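Local coordinates for chain length determinant protein (Shigella flexneri, PDB 4ZM5) that regulates the chain length of lipopolysaccharide O-antigen, probably as an oligomeric polysaccharide co-polymerase, at residues Ile11-Asp16 against Gln78-Thr83. The protein carries 1 engineered substitution. Numbering follows the deposited sequence.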
loop_
_atom_site.group_PDB
_atom_site.type_symbol
_atom_site.label_atom_id
_atom_site.label_comp_id
_atom_site.label_asym_id
_atom_site.label_seq_id
_atom_site.Cartn_x
_atom_site.Cartn_y
_atom_site.Cartn_z
ATOM N N ILE B 11 24.532 -17.698 9.291
ATOM C CA ILE B 11 23.582 -17.756 8.174
ATOM C C ILE B 11 22.362 -16.976 8.591
ATOM O O ILE B 11 21.757 -17.247 9.623
ATOM C CB ILE B 11 23.248 -19.180 7.657
ATOM C CG1 ILE B 11 24.535 -19.900 7.201
ATOM C CG2 ILE B 11 22.243 -19.095 6.511
ATOM C CD1 ILE B 11 24.437 -21.380 7.004
ATOM N N ILE B 12 22.018 -16.009 7.771
ATOM C CA ILE B 12 20.933 -15.086 8.032
ATOM C C ILE B 12 19.921 -15.109 6.873
ATOM O O ILE B 12 20.308 -15.309 5.716
ATOM C CB ILE B 12 21.640 -13.723 8.269
ATOM C CG1 ILE B 12 21.828 -13.479 9.770
ATOM C CG2 ILE B 12 21.073 -12.517 7.501
ATOM C CD1 ILE B 12 22.952 -12.451 10.152
ATOM N N THR B 13 18.610 -15.000 7.200
ATOM C CA THR B 13 17.569 -14.956 6.163
ATOM C C THR B 13 16.551 -13.856 6.536
ATOM O O THR B 13 16.736 -13.141 7.529
ATOM C CB THR B 13 16.939 -16.339 5.862
ATOM O OG1 THR B 13 16.228 -16.249 4.630
ATOM C CG2 THR B 13 16.010 -16.840 6.953
ATOM N N GLN B 14 15.498 -13.724 5.714
ATOM C CA GLN B 14 14.446 -12.743 5.923
ATOM C C GLN B 14 13.770 -12.983 7.266
ATOM O O GLN B 14 13.696 -14.134 7.740
ATOM C CB GLN B 14 13.410 -12.784 4.778
ATOM C CG GLN B 14 12.592 -14.064 4.673
ATOM C CD GLN B 14 11.802 -14.175 3.393
ATOM O OE1 GLN B 14 11.782 -13.278 2.549
ATOM N NE2 GLN B 14 11.150 -15.299 3.208
ATOM N N PRO B 15 13.295 -11.920 7.909
ATOM C CA PRO B 15 12.598 -12.120 9.179
ATOM C C PRO B 15 11.266 -12.860 8.962
ATOM O O PRO B 15 10.743 -12.864 7.841
ATOM C CB PRO B 15 12.409 -10.688 9.685
ATOM C CG PRO B 15 12.419 -9.850 8.462
ATOM C CD PRO B 15 13.332 -10.502 7.502
ATOM N N ASP B 16 10.730 -13.498 10.021
ATOM C CA ASP B 16 9.432 -14.214 10.025
ATOM C C ASP B 16 8.279 -13.223 10.040
ATOM O O ASP B 16 8.474 -12.086 10.476
ATOM C CB ASP B 16 9.306 -15.112 11.273
ATOM C CG ASP B 16 10.102 -16.390 11.254
ATOM O OD1 ASP B 16 10.323 -16.943 10.146
ATOM O OD2 ASP B 16 10.461 -16.880 12.352
ATOM N N GLN B 78 20.378 -19.135 -5.345
ATOM C CA GLN B 78 19.293 -18.893 -4.386
ATOM C C GLN B 78 19.545 -17.556 -3.707
ATOM O O GLN B 78 20.637 -17.360 -3.179
ATOM C CB GLN B 78 19.222 -20.019 -3.342
ATOM C CG GLN B 78 18.632 -21.330 -3.857
ATOM C CD GLN B 78 17.593 -21.802 -2.881
ATOM O OE1 GLN B 78 17.707 -21.600 -1.653
ATOM N NE2 GLN B 78 16.524 -22.389 -3.415
ATOM N N GLN B 79 18.569 -16.649 -3.712
ATOM C CA GLN B 79 18.706 -15.330 -3.077
ATOM C C GLN B 79 18.870 -15.462 -1.564
ATOM O O GLN B 79 19.704 -14.788 -0.965
ATOM C CB GLN B 79 17.512 -14.425 -3.396
ATOM C CG GLN B 79 17.407 -14.047 -4.862
ATOM C CD GLN B 79 16.265 -13.092 -5.006
ATOM O OE1 GLN B 79 16.311 -11.954 -4.494
ATOM N NE2 GLN B 79 15.180 -13.552 -5.645
ATOM N N LEU B 80 18.073 -16.338 -0.952
ATOM C CA LEU B 80 18.142 -16.553 0.480
ATOM C C LEU B 80 18.401 -18.032 0.788
ATOM O O LEU B 80 18.026 -18.906 0.002
ATOM C CB LEU B 80 16.858 -16.071 1.161
ATOM C CG LEU B 80 16.574 -14.581 1.066
ATOM C CD1 LEU B 80 15.192 -14.275 1.557
ATOM C CD2 LEU B 80 17.640 -13.741 1.793
ATOM N N PRO B 81 19.086 -18.351 1.900
ATOM C CA PRO B 81 19.628 -17.451 2.924
ATOM C C PRO B 81 21.008 -16.878 2.548
ATOM O O PRO B 81 21.557 -17.178 1.479
ATOM C CB PRO B 81 19.653 -18.343 4.161
ATOM C CG PRO B 81 19.983 -19.698 3.600
ATOM C CD PRO B 81 19.367 -19.765 2.220
ATOM N N LEU B 82 21.543 -16.007 3.417
ATOM C CA LEU B 82 22.840 -15.392 3.194
ATOM C C LEU B 82 23.817 -15.846 4.247
ATOM O O LEU B 82 23.473 -15.926 5.428
ATOM C CB LEU B 82 22.741 -13.852 3.170
ATOM C CG LEU B 82 21.769 -13.250 2.136
ATOM C CD1 LEU B 82 21.418 -11.819 2.496
ATOM C CD2 LEU B 82 22.351 -13.301 0.727
ATOM N N THR B 83 25.030 -16.168 3.799
ATOM C CA THR B 83 26.140 -16.617 4.624
ATOM C C THR B 83 27.086 -15.450 4.847
ATOM O O THR B 83 27.628 -14.871 3.889
ATOM C CB THR B 83 26.847 -17.812 3.951
ATOM O OG1 THR B 83 25.955 -18.909 3.951
ATOM C CG2 THR B 83 28.106 -18.234 4.675
#
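The amide of Gln14 is turned flat toward Leu80, whose methyl CD1 sits over one amide face, 3.9 Å from Gln14 CD. The Pro81 ring offers CB and CG to residues 11-13: CG2 of Ile11 lies beside it, 3.6 Å from Pro81 CB, and CB of Thr13 packs against the same ring carbon. All this happens where two antiparallel strands, 6-13 and 82-88, begin to part in the α/β base domain of the Wzz fold, whose long helix 91-159 follows the second strand.

At this end of the pairing, Ile12 and Leu82 form the hydrogen-bonded pair, with Ile12 N to Leu82 O at 2.8 Å and Leu82 N to Ile12 O at 2.7 Å, both nearly straight. Leu82 O also receives a CA-H...O contact from Ile11 CA (3.3 Å), so two neighbouring residues converge on one carbonyl. One step along, Ile11 and Thr83 make the non-hydrogen-bonded pair, and their side chains run side by side; the Thr83 hydroxyl is hydrogen-bonded to the Ser74 hydroxyl.

Ile12-Leu82 is the last bridge of the ladder. Thr13 and Pro81 still face each other, CA to CA 4.6 Å, but the cis peptide bond before Pro81 turns the chain there. Ile12 and Leu82 share the face covered by helix 38-53, through Ile46 and Ser50. On the other face, Ser54 of the second subunit packs on Ile11 and Pro81, so the strand pair also lies at a subunit interface.

Gln14 CG stands between the backbone N and the carbonyl carbon (chi1 66°), and from there the extended chain crosses Leu80 at about a right angle, bringing its amide face against CD1. Leu80 also meets Thr13: a chi1 of -165° swings OG1 opposite the backbone N, and the oxygen rests 3.5 Å from Leu80 CB.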